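Local atomic coordinates of periplasmic binding protein (Roseiflexus sp. RS-1, PDB entry 5GJ3), a protein that binds heme, here two molecules at once, and probably hands it over for uptake as the periplasmic component of a bacterial heme-acquisition system. Residues K104-A109 and R117-A122. Residues are numbered along the deposited sequence; the frame is centred on the assembly and turned at random.
Sequences KIRFVA and RGERLA
R106 and E119 both set CG anti to their own carbonyl carbon; the arginine then runs out extended from CG to NE, while the glutamate bends at chi2 (-52°), turning its carboxylate back to meet the guanidinium. The grip is side-on: NE of R106 donates to OE2 of E119 at 2.8 Å, and NH2 of R106 reaches OE1 of E119 at 2.7 Å, nearly straight at 170°. With the two planes only 24° apart, this paired salt bridge fixes the rotation of both groups. The methyl of A122 sits over the centre of one guanidinium face, while Q102 accepts a hydrogen bond from NH1. Were E119 an alanine, the R106 charge would probably lose its mate and the guanidinium would be freer to turn. Helices 100-111 and 115-136 form an antiparallel helical hairpin in the periplasmic binding protein fold; the longer helix follows a short turn and runs on as part of the link between the two lobes. At the turn end the backbones close in, A109 CB lying 3.5 Å from G118 CA, an approach that G118, having no side chain, permits. Further along, I105 pushes CG2 to 3.5 Å from the carbonyl O of G118 and 4.0 Å from CB of L121, with its CD1 beside L121 CG. L121 also touches A21 and L22, extending this apolar seam toward helix 13-21.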
loop_
_atom_site.group_PDB
_atom_site.type_symbol
_atom_site.label_atom_id
_atom_site.label_comp_id
_atom_site.label_asym_id
_atom_site.label_seq_id
_atom_site.Cartn_x
_atom_site.Cartn_y
_atom_site.Cartn_z
ATOM N N LYS A 104 1.905 6.528 11.543
ATOM C CA LYS A 104 1.630 5.141 11.945
ATOM C C LYS A 104 2.794 4.547 12.740
ATOM O O LYS A 104 2.593 3.739 13.708
ATOM C CB LYS A 104 1.298 4.271 10.720
ATOM C CG LYS A 104 -0.083 4.615 10.121
ATOM C CD LYS A 104 -0.427 3.710 8.918
ATOM C CE LYS A 104 0.399 3.956 7.696
ATOM N NZ LYS A 104 -0.062 3.176 6.464
ATOM N N ILE A 105 4.004 4.943 12.336
ATOM C CA ILE A 105 5.209 4.468 13.050
ATOM C C ILE A 105 5.211 4.955 14.495
ATOM O O ILE A 105 5.411 4.139 15.410
ATOM C CB ILE A 105 6.520 4.840 12.316
ATOM C CG1 ILE A 105 6.665 3.988 11.038
ATOM C CG2 ILE A 105 7.746 4.648 13.228
ATOM C CD1 ILE A 105 7.593 4.646 10.039
ATOM N N ARG A 106 4.953 6.261 14.702
ATOM C CA ARG A 106 4.867 6.806 16.080
ATOM C C ARG A 106 3.755 6.179 16.915
ATOM O O ARG A 106 3.926 5.937 18.139
ATOM C CB ARG A 106 4.739 8.345 16.068
ATOM C CG ARG A 106 5.968 9.016 15.440
ATOM C CD ARG A 106 5.871 10.552 15.443
ATOM N NE ARG A 106 7.226 11.073 15.363
ATOM C CZ ARG A 106 7.745 11.753 14.331
ATOM N NH1 ARG A 106 7.003 12.077 13.272
ATOM N NH2 ARG A 106 9.018 12.164 14.380
ATOM N N PHE A 107 2.616 5.897 16.263
ATOM C CA PHE A 107 1.475 5.265 16.934
ATOM C C PHE A 107 1.845 3.856 17.463
ATOM O O PHE A 107 1.610 3.536 18.645
ATOM C CB PHE A 107 0.278 5.215 15.984
ATOM C CG PHE A 107 -0.726 4.123 16.288
ATOM C CD1 PHE A 107 -1.659 4.287 17.322
ATOM C CD2 PHE A 107 -0.803 2.985 15.468
ATOM C CE1 PHE A 107 -2.657 3.300 17.568
ATOM C CE2 PHE A 107 -1.783 2.016 15.675
ATOM C CZ PHE A 107 -2.740 2.161 16.750
ATOM N N VAL A 108 2.458 3.053 16.614
ATOM C CA VAL A 108 2.838 1.689 17.016
ATOM C C VAL A 108 3.930 1.773 18.092
ATOM O O VAL A 108 3.886 1.026 19.120
ATOM C CB VAL A 108 3.307 0.832 15.831
ATOM C CG1 VAL A 108 3.846 -0.538 16.322
ATOM C CG2 VAL A 108 2.160 0.587 14.826
ATOM N N ALA A 109 4.900 2.656 17.883
ATOM C CA ALA A 109 6.003 2.763 18.861
ATOM C C ALA A 109 5.514 3.128 20.265
ATOM O O ALA A 109 6.039 2.570 21.265
ATOM C CB ALA A 109 7.093 3.742 18.415
ATOM N N ARG A 117 12.982 4.089 19.523
ATOM C CA ARG A 117 13.052 3.278 18.324
ATOM C C ARG A 117 12.112 3.862 17.241
ATOM O O ARG A 117 12.477 3.899 16.067
ATOM C CB ARG A 117 12.670 1.837 18.609
ATOM C CG ARG A 117 13.704 1.022 19.365
ATOM C CD ARG A 117 13.336 -0.456 19.328
ATOM N NE ARG A 117 14.381 -1.249 19.951
ATOM C CZ ARG A 117 15.210 -2.078 19.317
ATOM N NH1 ARG A 117 16.137 -2.699 20.029
ATOM N NH2 ARG A 117 15.116 -2.308 18.003
ATOM N N GLY A 118 10.915 4.315 17.636
ATOM C CA GLY A 118 9.961 4.920 16.687
ATOM C C GLY A 118 10.485 6.187 16.029
ATOM O O GLY A 118 10.316 6.392 14.818
ATOM N N GLU A 119 11.103 7.074 16.810
ATOM C CA GLU A 119 11.727 8.298 16.219
ATOM C C GLU A 119 12.846 7.980 15.227
ATOM O O GLU A 119 12.924 8.598 14.173
ATOM C CB GLU A 119 12.249 9.269 17.287
ATOM C CG GLU A 119 11.153 9.844 18.145
ATOM C CD GLU A 119 10.032 10.460 17.330
ATOM O OE1 GLU A 119 10.286 11.459 16.632
ATOM O OE2 GLU A 119 8.892 9.954 17.370
ATOM N N ARG A 120 13.662 6.988 15.562
ATOM C CA ARG A 120 14.699 6.484 14.684
ATOM C C ARG A 120 14.095 5.897 13.383
ATOM O O ARG A 120 14.519 6.284 12.320
ATOM C CB ARG A 120 15.548 5.439 15.442
ATOM C CG ARG A 120 16.884 5.044 14.829
ATOM C CD ARG A 120 17.300 3.610 15.238
ATOM N NE ARG A 120 17.406 3.409 16.697
ATOM C CZ ARG A 120 17.274 2.235 17.333
ATOM N NH1 ARG A 120 17.009 1.119 16.663
ATOM N NH2 ARG A 120 17.389 2.173 18.655
ATOM N N LEU A 121 13.128 4.976 13.447
ATOM C CA LEU A 121 12.455 4.500 12.216
ATOM C C LEU A 121 11.761 5.612 11.383
ATOM O O LEU A 121 11.909 5.641 10.147
ATOM C CB LEU A 121 11.485 3.368 12.536
ATOM C CG LEU A 121 10.931 2.608 11.338
ATOM C CD1 LEU A 121 12.062 2.083 10.433
ATOM C CD2 LEU A 121 10.003 1.480 11.788
ATOM N N ALA A 122 10.991 6.504 12.020
ATOM C CA ALA A 122 10.298 7.583 11.295
ATOM C C ALA A 122 11.305 8.509 10.575
ATOM O O ALA A 122 11.060 8.891 9.443
ATOM C CB ALA A 122 9.423 8.428 12.214
#